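Cytochrome C-type biogenesis protein ccmF (Thermus thermophilus, PDB 6ZMQ) probably attaches heme covalently to apocytochrome c at the membrane, as a heme lyase that itself carries a bound heme b. Local coordinates at residues T302-G305 against T306-T309; G323-G326 against P327-G331; F333-A336 against T337-L341. All coordinates share one frame; numbering follows the deposited sequence.

Interaction 1 of 3, residues T302-G305 against T306-T309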
ATOM      1  N   THR A 302      -5.617  -4.360  -6.631  1.00 66.08           N
ATOM      2  CA  THR A 302      -5.648  -4.145  -5.187  1.00 50.91           C
ATOM      3  C   THR A 302      -6.319  -5.304  -4.463  1.00 42.77           C
ATOM      4  O   THR A 302      -5.937  -5.610  -3.329  1.00 45.33           O
ATOM      5  CB  THR A 302      -6.352  -2.828  -4.843  1.00 40.63           C
ATOM      6  OG1 THR A 302      -5.754  -1.756  -5.574  1.00 52.24           O
ATOM      7  CG2 THR A 302      -6.180  -2.523  -3.364  1.00 27.26           C
ATOM      8  N   LEU A 303      -7.285  -5.969  -5.113  1.00 33.07           N
ATOM      9  CA  LEU A 303      -7.850  -7.217  -4.589  1.00 35.86           C
ATOM     10  C   LEU A 303      -6.784  -8.293  -4.419  1.00 53.49           C
ATOM     11  O   LEU A 303      -6.589  -8.832  -3.320  1.00 64.28           O
ATOM     12  CB  LEU A 303      -8.959  -7.739  -5.505  1.00 29.44           C
ATOM     13  CG  LEU A 303      -9.392  -9.163  -5.124  1.00 37.27           C
ATOM     14  CD1 LEU A 303     -10.270  -9.210  -3.866  1.00 57.03           C
ATOM     15  CD2 LEU A 303     -10.017  -9.866  -6.300  1.00 45.75           C
ATOM     16  N   LEU A 304      -6.074  -8.601  -5.511  1.00 53.16           N
ATOM     17  CA  LEU A 304      -5.096  -9.683  -5.466  1.00 42.11           C
ATOM     18  C   LEU A 304      -3.845  -9.296  -4.675  1.00 41.33           C
ATOM     19  O   LEU A 304      -3.091 -10.175  -4.242  1.00 44.03           O
ATOM     20  CB  LEU A 304      -4.741 -10.130  -6.889  1.00 44.09           C
ATOM     21  CG  LEU A 304      -4.521 -11.638  -7.127  1.00 55.24           C
ATOM     22  CD1 LEU A 304      -5.416 -12.501  -6.229  1.00 57.70           C
ATOM     23  CD2 LEU A 304      -4.745 -12.028  -8.598  1.00 66.78           C
ATOM     24  N   GLY A 305      -3.605  -7.998  -4.480  1.00 51.55           N
ATOM     25  CA  GLY A 305      -2.543  -7.567  -3.589  1.00 59.69           C
ATOM     26  C   GLY A 305      -2.931  -7.627  -2.126  1.00 68.09           C
ATOM     27  O   GLY A 305      -2.078  -7.866  -1.266  1.00 78.09           O
ATOM     28  N   THR A 306      -4.210  -7.395  -1.813  1.00 57.79           N
ATOM     29  CA  THR A 306      -4.619  -7.441  -0.415  1.00 56.27           C
ATOM     30  C   THR A 306      -4.796  -8.879   0.051  1.00 59.18           C
ATOM     31  O   THR A 306      -4.629  -9.173   1.239  1.00 72.47           O
ATOM     32  CB  THR A 306      -5.921  -6.675  -0.195  1.00 60.72           C
ATOM     33  OG1 THR A 306      -6.819  -6.922  -1.278  1.00 80.15           O
ATOM     34  CG2 THR A 306      -5.657  -5.192  -0.163  1.00 49.58           C
ATOM     35  N   PHE A 307      -5.155  -9.781  -0.869  1.00 53.81           N
ATOM     36  CA  PHE A 307      -5.237 -11.197  -0.530  1.00 60.60           C
ATOM     37  C   PHE A 307      -3.854 -11.805  -0.291  1.00 63.61           C
ATOM     38  O   PHE A 307      -3.728 -12.740   0.512  1.00 69.50           O
ATOM     39  CB  PHE A 307      -6.004 -11.928  -1.643  1.00 70.21           C
ATOM     40  CG  PHE A 307      -5.717 -13.404  -1.754  1.00 70.23           C
ATOM     41  CD1 PHE A 307      -6.208 -14.296  -0.810  1.00 64.85           C
ATOM     42  CD2 PHE A 307      -5.001 -13.902  -2.831  1.00 68.29           C
ATOM     43  CE1 PHE A 307      -5.959 -15.657  -0.921  1.00 57.44           C
ATOM     44  CE2 PHE A 307      -4.749 -15.267  -2.951  1.00 59.49           C
ATOM     45  CZ  PHE A 307      -5.228 -16.142  -1.991  1.00 57.80           C
ATOM     46  N   LEU A 308      -2.807 -11.253  -0.897  1.00 64.94           N
ATOM     47  CA  LEU A 308      -1.500 -11.895  -0.864  1.00 56.46           C
ATOM     48  C   LEU A 308      -0.435 -10.973  -0.278  1.00 69.69           C
ATOM     49  O   LEU A 308       0.703 -10.945  -0.751  1.00 80.85           O
ATOM     50  CB  LEU A 308      -1.077 -12.355  -2.257  1.00 45.84           C
ATOM     51  CG  LEU A 308      -1.503 -13.743  -2.733  1.00 48.38           C
ATOM     52  CD1 LEU A 308      -1.246 -13.859  -4.233  1.00 50.10           C
ATOM     53  CD2 LEU A 308      -0.829 -14.858  -1.948  1.00 50.06           C
ATOM     54  N   THR A 309      -0.769 -10.210   0.763  1.00 71.71           N
ATOM     55  CA  THR A 309       0.272  -9.467   1.463  1.00 73.89           C
ATOM     56  C   THR A 309       0.990 -10.352   2.480  1.00 76.96           C
ATOM     57  O   THR A 309       0.799 -11.572   2.525  1.00 80.39           O
ATOM     58  CB  THR A 309      -0.278  -8.206   2.136  1.00 70.65           C
ATOM     59  OG1 THR A 309      -1.586  -8.447   2.663  1.00 75.72           O
ATOM     60  CG2 THR A 309      -0.295  -7.046   1.161  1.00 60.47           C
TER

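Interaction 2 of 3, residues G323-G326 against P327-G331. With PTY (phosphatidylethanolamine), chain E.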
ATOM      1  N   GLY A 323      -4.921 -23.131   0.515  1.00 78.98           N
ATOM      2  CA  GLY A 323      -5.913 -24.166   0.292  1.00 73.75           C
ATOM      3  C   GLY A 323      -6.958 -23.802  -0.753  1.00 73.12           C
ATOM      4  O   GLY A 323      -6.611 -23.400  -1.862  1.00 75.57           O
ATOM      5  N   PRO A 324      -8.237 -23.955  -0.420  1.00 74.99           N
ATOM      6  CA  PRO A 324      -9.306 -23.656  -1.386  1.00 73.55           C
ATOM      7  C   PRO A 324      -9.895 -22.251  -1.314  1.00 64.02           C
ATOM      8  O   PRO A 324     -10.956 -22.028  -1.903  1.00 59.94           O
ATOM      9  CB  PRO A 324     -10.361 -24.710  -1.024  1.00 75.72           C
ATOM     10  CG  PRO A 324     -10.197 -24.900   0.446  1.00 76.56           C
ATOM     11  CD  PRO A 324      -8.763 -24.620   0.789  1.00 74.41           C
ATOM     12  N   VAL A 325      -9.254 -21.298  -0.635  1.00 58.39           N
ATOM     13  CA  VAL A 325      -9.743 -19.915  -0.607  1.00 50.95           C
ATOM     14  C   VAL A 325      -9.174 -19.111  -1.779  1.00 52.87           C
ATOM     15  O   VAL A 325      -9.878 -18.294  -2.392  1.00 68.71           O
ATOM     16  CB  VAL A 325      -9.416 -19.289   0.777  1.00 53.92           C
ATOM     17  CG1 VAL A 325      -7.926 -19.382   1.094  1.00 65.63           C
ATOM     18  CG2 VAL A 325      -9.906 -17.842   0.916  1.00 50.22           C
ATOM     19  N   GLY A 326      -7.913 -19.382  -2.121  1.00 47.45           N
ATOM     20  CA  GLY A 326      -7.273 -18.948  -3.347  1.00 51.22           C
ATOM     21  C   GLY A 326      -8.006 -19.183  -4.665  1.00 57.73           C
ATOM     22  O   GLY A 326      -7.998 -18.302  -5.531  1.00 64.77           O
ATOM     23  N   PRO A 327      -8.596 -20.381  -4.876  1.00 57.04           N
ATOM     24  CA  PRO A 327      -9.545 -20.538  -6.001  1.00 55.57           C
ATOM     25  C   PRO A 327     -10.709 -19.550  -6.010  1.00 52.18           C
ATOM     26  O   PRO A 327     -11.055 -19.034  -7.083  1.00 52.29           O
ATOM     27  CB  PRO A 327     -10.036 -21.984  -5.829  1.00 62.36           C
ATOM     28  CG  PRO A 327      -8.871 -22.691  -5.259  1.00 59.04           C
ATOM     29  CD  PRO A 327      -8.125 -21.704  -4.403  1.00 59.97           C
ATOM     30  N   ALA A 328     -11.294 -19.249  -4.844  1.00 52.57           N
ATOM     31  CA  ALA A 328     -12.407 -18.302  -4.780  1.00 59.54           C
ATOM     32  C   ALA A 328     -11.947 -16.885  -5.097  1.00 62.61           C
ATOM     33  O   ALA A 328     -12.627 -16.146  -5.823  1.00 68.49           O
ATOM     34  CB  ALA A 328     -13.076 -18.358  -3.406  1.00 63.65           C
ATOM     35  N   PHE A 329     -10.776 -16.499  -4.579  1.00 54.29           N
ATOM     36  CA  PHE A 329     -10.245 -15.169  -4.867  1.00 51.43           C
ATOM     37  C   PHE A 329      -9.800 -15.036  -6.320  1.00 58.01           C
ATOM     38  O   PHE A 329      -9.935 -13.955  -6.904  1.00 60.86           O
ATOM     39  CB  PHE A 329      -9.095 -14.850  -3.916  1.00 53.03           C
ATOM     40  CG  PHE A 329      -9.545 -14.170  -2.660  1.00 54.72           C
ATOM     41  CD1 PHE A 329      -9.939 -14.918  -1.559  1.00 51.20           C
ATOM     42  CD2 PHE A 329      -9.656 -12.787  -2.607  1.00 59.98           C
ATOM     43  CE1 PHE A 329     -10.380 -14.298  -0.400  1.00 47.46           C
ATOM     44  CE2 PHE A 329     -10.107 -12.162  -1.462  1.00 59.30           C
ATOM     45  CZ  PHE A 329     -10.466 -12.918  -0.354  1.00 51.93           C
ATOM     46  N   LEU A 330      -9.324 -16.132  -6.930  1.00 57.87           N
ATOM     47  CA  LEU A 330      -8.980 -16.118  -8.349  1.00 59.09           C
ATOM     48  C   LEU A 330     -10.225 -15.962  -9.218  1.00 51.69           C
ATOM     49  O   LEU A 330     -10.217 -15.186 -10.184  1.00 44.08           O
ATOM     50  CB  LEU A 330      -8.208 -17.395  -8.704  1.00 68.97           C
ATOM     51  CG  LEU A 330      -7.713 -17.677 -10.126  1.00 69.52           C
ATOM     52  CD1 LEU A 330      -6.304 -18.233 -10.075  1.00 72.18           C
ATOM     53  CD2 LEU A 330      -8.627 -18.677 -10.821  1.00 70.16           C
ATOM     54  N   GLY A 331     -11.306 -16.674  -8.869  1.00 56.11           N
ATOM     55  CA  GLY A 331     -12.576 -16.493  -9.565  1.00 55.64           C
ATOM     56  C   GLY A 331     -13.167 -15.103  -9.399  1.00 50.01           C
ATOM     57  O   GLY A 331     -13.743 -14.547 -10.338  1.00 50.88           O
TER
HETATM   58  C1  PTY E 704     -14.314 -25.814  -3.943  1.00112.70           C
HETATM   59  C2  PTY E 704     -10.110 -31.596  -4.309  1.00 95.83           C
HETATM   60  C3  PTY E 704      -9.770 -30.134  -4.597  1.00 97.08           C
HETATM   61  O4  PTY E 704     -14.392 -25.303  -2.644  1.00108.88           O
HETATM   62  C5  PTY E 704     -11.853 -25.615  -4.497  1.00104.98           C
HETATM   63  C6  PTY E 704     -13.270 -25.093  -4.804  1.00106.78           C
HETATM   64  O7  PTY E 704     -13.358 -23.685  -4.668  1.00103.46           O
HETATM   65  C8  PTY E 704     -14.090 -23.006  -5.675  1.00 92.46           C
HETATM   66  O10 PTY E 704     -14.656 -23.632  -6.506  1.00100.69           O
HETATM   67  C11 PTY E 704     -14.170 -21.468  -5.729  1.00 77.64           C
HETATM   68  C12 PTY E 704     -15.169 -20.954  -6.789  1.00 63.40           C
HETATM   69  C13 PTY E 704     -14.861 -19.519  -7.271  1.00 48.74           C
HETATM   70  C14 PTY E 704     -16.104 -18.622  -7.393  1.00 42.70           C
HETATM   71  C15 PTY E 704     -15.781 -17.146  -7.103  1.00 41.10           C
HETATM   72  C16 PTY E 704     -16.683 -16.162  -7.871  1.00 39.15           C
HETATM   73  C17 PTY E 704     -17.447 -15.250  -6.897  1.00 35.49           C
HETATM   74  C18 PTY E 704     -17.782 -13.873  -7.488  1.00 35.78           C
HETATM   75  C19 PTY E 704     -18.728 -13.105  -6.555  1.00 43.34           C
HETATM   76  C20 PTY E 704     -19.348 -11.899  -7.274  1.00 50.54           C
HETATM   77  C21 PTY E 704     -20.666 -11.482  -6.612  1.00 54.65           C
HETATM   78  C22 PTY E 704     -21.712 -11.095  -7.666  1.00 65.92           C
HETATM   79  C23 PTY E 704     -21.515  -9.646  -8.126  1.00 76.57           C
HETATM   80  C24 PTY E 704     -22.649  -9.222  -9.068  1.00 68.70           C
HETATM   81  C25 PTY E 704     -22.605  -7.721  -9.372  1.00 55.34           C
HETATM   82  C26 PTY E 704     -22.403  -7.494 -10.872  1.00 42.70           C
HETATM   83  C27 PTY E 704     -23.199  -6.280 -11.348  1.00 36.68           C
HETATM   84  C28 PTY E 704     -22.599  -5.798 -12.665  1.00 31.52           C
HETATM   85  C29 PTY E 704     -23.624  -5.015 -13.479  1.00 29.06           C
HETATM   86  C30 PTY E 704     -15.652 -25.509  -2.067  1.00 97.46           C
HETATM   87  C31 PTY E 704     -16.800 -24.557  -2.404  1.00 84.74           C
HETATM   88  O30 PTY E 704     -15.834 -26.425  -1.335  1.00 95.70           O
HETATM   89  C32 PTY E 704     -16.342 -23.114  -2.188  1.00 71.14           C
HETATM   90  C33 PTY E 704     -17.353 -22.114  -2.752  1.00 59.33           C
HETATM   91  C34 PTY E 704     -16.977 -20.699  -2.303  1.00 53.13           C
HETATM   92  C35 PTY E 704     -17.935 -19.677  -2.921  1.00 52.38           C
HETATM   93  C36 PTY E 704     -18.055 -18.435  -2.036  1.00 58.17           C
HETATM   94  C37 PTY E 704     -19.429 -17.795  -2.237  1.00 73.52           C
HETATM   95  C38 PTY E 704     -19.262 -16.373  -2.774  1.00 68.82           C
HETATM   96  C39 PTY E 704     -20.612 -15.777  -3.180  1.00 74.54           C
HETATM   97  C40 PTY E 704     -20.722 -15.757  -4.705  1.00 83.29           C
HETATM   98  C41 PTY E 704     -21.888 -14.880  -5.164  1.00 79.67           C
HETATM   99  C42 PTY E 704     -23.148 -15.731  -5.318  1.00 63.56           C
HETATM  100  C43 PTY E 704     -24.115 -15.038  -6.275  1.00 51.60           C
HETATM  101  C44 PTY E 704     -25.240 -14.412  -5.459  1.00 44.85           C
HETATM  102  P1  PTY E 704     -11.617 -28.276  -4.660  0.38109.61           P
HETATM  103  O11 PTY E 704     -10.602 -29.293  -3.846  1.00102.80           O
HETATM  104  O12 PTY E 704     -11.061 -28.022  -6.041  1.00113.21           O
HETATM  105  O13 PTY E 704     -12.946 -28.973  -4.805  1.00116.29           O
HETATM  106  O14 PTY E 704     -11.849 -26.859  -3.835  1.00106.10           O
HETATM  107  N1  PTY E 704     -10.474 -32.258  -5.549  1.00 96.14           N

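Interaction 3 of 3, residues F333-A336 against T337-L341. With PTY (phosphatidylethanolamine), chain E.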
ATOM      1  N   PHE A 333     -11.347 -12.299  -8.852  1.00 47.43           N
ATOM      2  CA  PHE A 333     -10.471 -11.436  -9.651  1.00 36.82           C
ATOM      3  C   PHE A 333     -10.824 -11.499 -11.133  1.00 43.45           C
ATOM      4  O   PHE A 333     -10.871 -10.464 -11.822  1.00 51.89           O
ATOM      5  CB  PHE A 333      -9.009 -11.855  -9.420  1.00 39.52           C
ATOM      6  CG  PHE A 333      -7.996 -11.161 -10.318  1.00 44.67           C
ATOM      7  CD1 PHE A 333      -7.509  -9.908  -9.973  1.00 54.54           C
ATOM      8  CD2 PHE A 333      -7.506 -11.768 -11.480  1.00 48.88           C
ATOM      9  CE1 PHE A 333      -6.572  -9.258 -10.768  1.00 60.53           C
ATOM     10  CE2 PHE A 333      -6.580 -11.117 -12.284  1.00 55.26           C
ATOM     11  CZ  PHE A 333      -6.113  -9.861 -11.924  1.00 59.14           C
ATOM     12  N   LEU A 334     -11.011 -12.729 -11.640  1.00 54.64           N
ATOM     13  CA  LEU A 334     -11.424 -12.956 -13.022  1.00 46.07           C
ATOM     14  C   LEU A 334     -12.767 -12.303 -13.315  1.00 45.59           C
ATOM     15  O   LEU A 334     -12.937 -11.676 -14.370  1.00 53.19           O
ATOM     16  CB  LEU A 334     -11.497 -14.461 -13.291  1.00 42.75           C
ATOM     17  CG  LEU A 334     -10.201 -15.183 -13.657  1.00 45.29           C
ATOM     18  CD1 LEU A 334     -10.432 -16.678 -13.846  1.00 52.15           C
ATOM     19  CD2 LEU A 334      -9.617 -14.572 -14.907  1.00 42.49           C
ATOM     20  N   PHE A 335     -13.706 -12.396 -12.361  1.00 38.09           N
ATOM     21  CA  PHE A 335     -15.014 -11.755 -12.489  1.00 44.00           C
ATOM     22  C   PHE A 335     -14.897 -10.233 -12.557  1.00 45.73           C
ATOM     23  O   PHE A 335     -15.531  -9.601 -13.412  1.00 38.65           O
ATOM     24  CB  PHE A 335     -15.902 -12.199 -11.319  1.00 54.90           C
ATOM     25  CG  PHE A 335     -17.251 -11.533 -11.268  1.00 60.62           C
ATOM     26  CD1 PHE A 335     -18.293 -12.006 -12.054  1.00 59.64           C
ATOM     27  CD2 PHE A 335     -17.481 -10.442 -10.431  1.00 65.60           C
ATOM     28  CE1 PHE A 335     -19.534 -11.400 -12.017  1.00 64.04           C
ATOM     29  CE2 PHE A 335     -18.712  -9.829 -10.397  1.00 65.22           C
ATOM     30  CZ  PHE A 335     -19.742 -10.310 -11.189  1.00 67.86           C
ATOM     31  N   ALA A 336     -14.068  -9.642 -11.685  1.00 47.97           N
ATOM     32  CA  ALA A 336     -13.931  -8.185 -11.602  1.00 49.88           C
ATOM     33  C   ALA A 336     -13.305  -7.589 -12.865  1.00 53.39           C
ATOM     34  O   ALA A 336     -13.861  -6.648 -13.467  1.00 62.80           O
ATOM     35  CB  ALA A 336     -13.113  -7.811 -10.365  1.00 49.84           C
ATOM     36  N   THR A 337     -12.125  -8.108 -13.261  1.00 45.15           N
ATOM     37  CA  THR A 337     -11.474  -7.668 -14.501  1.00 46.16           C
ATOM     38  C   THR A 337     -12.330  -7.921 -15.739  1.00 62.52           C
ATOM     39  O   THR A 337     -12.418  -7.044 -16.616  1.00 75.45           O
ATOM     40  CB  THR A 337     -10.095  -8.328 -14.682  1.00 41.97           C
ATOM     41  OG1 THR A 337     -10.112  -9.678 -14.203  1.00 54.17           O
ATOM     42  CG2 THR A 337      -8.971  -7.516 -14.069  1.00 38.00           C
ATOM     43  N   GLY A 338     -12.996  -9.086 -15.805  1.00 57.91           N
ATOM     44  CA  GLY A 338     -13.818  -9.403 -16.959  1.00 47.06           C
ATOM     45  C   GLY A 338     -15.036  -8.511 -17.070  1.00 45.93           C
ATOM     46  O   GLY A 338     -15.391  -8.074 -18.161  1.00 57.80           O
ATOM     47  N   LEU A 339     -15.648  -8.176 -15.928  1.00 39.28           N
ATOM     48  CA  LEU A 339     -16.837  -7.328 -15.925  1.00 32.78           C
ATOM     49  C   LEU A 339     -16.519  -5.895 -16.340  1.00 44.07           C
ATOM     50  O   LEU A 339     -17.180  -5.351 -17.245  1.00 65.93           O
ATOM     51  CB  LEU A 339     -17.478  -7.369 -14.538  1.00 37.87           C
ATOM     52  CG  LEU A 339     -18.429  -6.254 -14.112  1.00 49.43           C
ATOM     53  CD1 LEU A 339     -19.720  -6.351 -14.907  1.00 56.92           C
ATOM     54  CD2 LEU A 339     -18.702  -6.300 -12.611  1.00 59.21           C
ATOM     55  N   GLY A 340     -15.492  -5.291 -15.722  1.00 43.17           N
ATOM     56  CA  GLY A 340     -15.142  -3.914 -16.060  1.00 45.25           C
ATOM     57  C   GLY A 340     -14.628  -3.751 -17.482  1.00 47.96           C
ATOM     58  O   GLY A 340     -15.059  -2.852 -18.218  1.00 51.93           O
ATOM     59  N   LEU A 341     -13.744  -4.653 -17.918  1.00 45.91           N
ATOM     60  CA  LEU A 341     -13.225  -4.513 -19.273  1.00 44.06           C
ATOM     61  C   LEU A 341     -14.190  -5.040 -20.328  1.00 50.61           C
ATOM     62  O   LEU A 341     -14.100  -4.617 -21.480  1.00 54.22           O
ATOM     63  CB  LEU A 341     -11.845  -5.172 -19.361  1.00 36.95           C
ATOM     64  CG  LEU A 341     -10.823  -4.592 -18.365  1.00 35.80           C
ATOM     65  CD1 LEU A 341      -9.423  -5.073 -18.669  1.00 36.83           C
ATOM     66  CD2 LEU A 341     -10.827  -3.053 -18.355  1.00 39.73           C
TER
HETATM   67  C1  PTY E 704     -14.314 -25.814  -3.943  1.00112.70           C
HETATM   68  C2  PTY E 704     -10.110 -31.596  -4.309  1.00 95.83           C
HETATM   69  C3  PTY E 704      -9.770 -30.134  -4.597  1.00 97.08           C
HETATM   70  O4  PTY E 704     -14.392 -25.303  -2.644  1.00108.88           O
HETATM   71  C5  PTY E 704     -11.853 -25.615  -4.497  1.00104.98           C
HETATM   72  C6  PTY E 704     -13.270 -25.093  -4.804  1.00106.78           C
HETATM   73  O7  PTY E 704     -13.358 -23.685  -4.668  1.00103.46           O
HETATM   74  C8  PTY E 704     -14.090 -23.006  -5.675  1.00 92.46           C
HETATM   75  O10 PTY E 704     -14.656 -23.632  -6.506  1.00100.69           O
HETATM   76  C11 PTY E 704     -14.170 -21.468  -5.729  1.00 77.64           C
HETATM   77  C12 PTY E 704     -15.169 -20.954  -6.789  1.00 63.40           C
HETATM   78  C13 PTY E 704     -14.861 -19.519  -7.271  1.00 48.74           C
HETATM   79  C14 PTY E 704     -16.104 -18.622  -7.393  1.00 42.70           C
HETATM   80  C15 PTY E 704     -15.781 -17.146  -7.103  1.00 41.10           C
HETATM   81  C16 PTY E 704     -16.683 -16.162  -7.871  1.00 39.15           C
HETATM   82  C17 PTY E 704     -17.447 -15.250  -6.897  1.00 35.49           C
HETATM   83  C18 PTY E 704     -17.782 -13.873  -7.488  1.00 35.78           C
HETATM   84  C19 PTY E 704     -18.728 -13.105  -6.555  1.00 43.34           C
HETATM   85  C20 PTY E 704     -19.348 -11.899  -7.274  1.00 50.54           C
HETATM   86  C21 PTY E 704     -20.666 -11.482  -6.612  1.00 54.65           C
HETATM   87  C22 PTY E 704     -21.712 -11.095  -7.666  1.00 65.92           C
HETATM   88  C23 PTY E 704     -21.515  -9.646  -8.126  1.00 76.57           C
HETATM   89  C24 PTY E 704     -22.649  -9.222  -9.068  1.00 68.70           C
HETATM   90  C25 PTY E 704     -22.605  -7.721  -9.372  1.00 55.34           C
HETATM   91  C26 PTY E 704     -22.403  -7.494 -10.872  1.00 42.70           C
HETATM   92  C27 PTY E 704     -23.199  -6.280 -11.348  1.00 36.68           C
HETATM   93  C28 PTY E 704     -22.599  -5.798 -12.665  1.00 31.52           C
HETATM   94  C29 PTY E 704     -23.624  -5.015 -13.479  1.00 29.06           C
HETATM   95  C30 PTY E 704     -15.652 -25.509  -2.067  1.00 97.46           C
HETATM   96  C31 PTY E 704     -16.800 -24.557  -2.404  1.00 84.74           C
HETATM   97  O30 PTY E 704     -15.834 -26.425  -1.335  1.00 95.70           O
HETATM   98  C32 PTY E 704     -16.342 -23.114  -2.188  1.00 71.14           C
HETATM   99  C33 PTY E 704     -17.353 -22.114  -2.752  1.00 59.33           C
HETATM  100  C34 PTY E 704     -16.977 -20.699  -2.303  1.00 53.13           C
HETATM  101  C35 PTY E 704     -17.935 -19.677  -2.921  1.00 52.38           C
HETATM  102  C36 PTY E 704     -18.055 -18.435  -2.036  1.00 58.17           C
HETATM  103  C37 PTY E 704     -19.429 -17.795  -2.237  1.00 73.52           C
HETATM  104  C38 PTY E 704     -19.262 -16.373  -2.774  1.00 68.82           C
HETATM  105  C39 PTY E 704     -20.612 -15.777  -3.180  1.00 74.54           C
HETATM  106  C40 PTY E 704     -20.722 -15.757  -4.705  1.00 83.29           C
HETATM  107  C41 PTY E 704     -21.888 -14.880  -5.164  1.00 79.67           C
HETATM  108  C42 PTY E 704     -23.148 -15.731  -5.318  1.00 63.56           C
HETATM  109  C43 PTY E 704     -24.115 -15.038  -6.275  1.00 51.60           C
HETATM  110  C44 PTY E 704     -25.240 -14.412  -5.459  1.00 44.85           C
HETATM  111  P1  PTY E 704     -11.617 -28.276  -4.660  0.38109.61           P
HETATM  112  O11 PTY E 704     -10.602 -29.293  -3.846  1.00102.80           O
HETATM  113  O12 PTY E 704     -11.061 -28.022  -6.041  1.00113.21           O
HETATM  114  O13 PTY E 704     -12.946 -28.973  -4.805  1.00116.29           O
HETATM  115  O14 PTY E 704     -11.849 -26.859  -3.835  1.00106.10           O
HETATM  116  N1  PTY E 704     -10.474 -32.258  -5.549  1.00 96.14           N

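Interaction 1 of 3, residues T302-G305 against T306-T309
Leu-304 and Phe-307 lie side by side on the last turn of transmembrane helix 288-307, where the chain leaves its helical course. Leu-304 CD1 meets Phe-307 CD2 at 3.7 Å, and the two side chains point the same way. The Phe-307 ring is swung out with CG anti to the backbone N (chi1 156°), which brings it alongside the leucine; the ring also stacks with Phe-329 of helix 325-345. A flat aromatic and a branched leucine suit this apolar interface between helices.

The backbone still keeps its helical pattern here: Phe-307 N bonds to Leu-303 O at 3.0 Å, and Thr-306 N to Thr-302 O. Thr-306, a residue able to return its hydroxyl to its own helix, holds OG1 between its backbone N and carbonyl carbon (chi1 40°). This turns OG1 back toward the carbonyls of Thr-302 and Leu-303, although its exact position is doubtful. CG2 then lies beside the backbone N, and Trp-117 of helix 110-129 touches the threonine side chain.

After Phe-307 the helical bonding fades. Leu-308 N makes a weak bond to Gly-305 O, 3.5 Å away, and Thr-309 OG1 another weak one to Thr-306 O at 3.4 Å.

Interaction 2 of 3, residues G323-G326 against P327-G331
Val-325 and Phe-329, one helical turn apart, form the apolar part of this contact near the start of transmembrane helix 325-345. Val-325 CG2, anti to its own backbone N, lies 3.8 Å from Phe-329 CE1, and the two side chains point the same way. The ring also meets Phe-151 edge-to-face and touches the ring of Trp-117 of helix 110-129, so a large flat residue suits this junction of helices.

Two backbone hydrogen bonds join the segments. Phe-329 N reaches Val-325 O at 3.0 Å, in the carbonyl plane, with an N-H...O angle of 158°; the same oxygen lies at the edge of the Phe-329 ring, 3.5 Å from CD1. Leu-330 N bonds to Gly-326 O at 2.9 Å. Pro-327 has no N-H to give, which costs little so early in a helix, and its CD packs 3.4 Å from Gly-323 O.

Lipid contacts make up the third group. Phosphatidylethanolamine runs along the helix: Pro-324 CB is 3.8 Å from its O14, in the head-group region, while C15 of an acyl chain passes 3.5 Å from Ala-328 O. The small Ala-328 and Gly-331 let that chain come close to the backbone. Each of these approaches involves a carbon, so the residues here probably contribute van der Waals packing to the lipid.

Interaction 3 of 3, residues F333-A336 against T337-L341
Phe-333 O takes two hydrogen bonds from one residue, Thr-337, whose backbone N and hydroxyl approach it from opposite faces of the carbonyl plane. The amide bond is 3.0 Å from Thr-337 N to Phe-333 O and almost straight (170°), as expected one turn along a helix; the second, from Thr-337 OG1 to the same oxygen, is 2.6 Å. The hydroxyl can make it because chi1 of 36° folds it back over the preceding turn. Threonine suits a membrane helix for this reason: its polar group is satisfied by the helix itself. OG1 also lies over one face of the Phe-333 ring, toward its rim, and that ring packs on Leu-303 and Leu-304 of helix 288-307.

Phe-335 and Leu-339 form a second, apolar pair one turn apart along the same side of the helix, with Phe-335 CE2 4.2 Å from Leu-339 CD2. Phe-335 extends its ring outward (chi1 176°), receiving C20 of phosphatidylethanolamine over one face, while CZ approaches lipid C23 at 3.6 Å. Further along the same acyl chain, Leu-339 CD1 is 3.7 Å from C28. Broad apolar groups suit this lipid-facing side. Ala-336 O, besides bonding to Gly-340 N, accepts a hydrogen bond from Tyr-204 of helix 185-213. A threonine hydroxyl returned to the i-4 carbonyl is familiar in membrane helices; here Phe-335 and Leu-339 contribute to the phosphatidylethanolamine pocket.

The three contacts follow one another along the chain. Interaction 1 closes helix 288-307, interaction 2 opens helix 325-345 and interaction 3 lies further along that same helix; their centres are about 12 Å apart for 1 and 2, and about 15 Å for the other two pairs. The two helices, consecutive in the chain though their connection is partly unmodelled, pack against each other: Phe-307 CZ reaches Gly-326 CA at 3.7 Å, and Leu-303 CD1 reaches Phe-329 CE2 at 3.8 Å. Interactions 2 and 3 also share one phosphatidylethanolamine, which follows helix 325-345 from head group to acyl tail. Together they describe a membrane helix pair of which helix 325-345 also carries a bound lipid, away from the heme-binding residues.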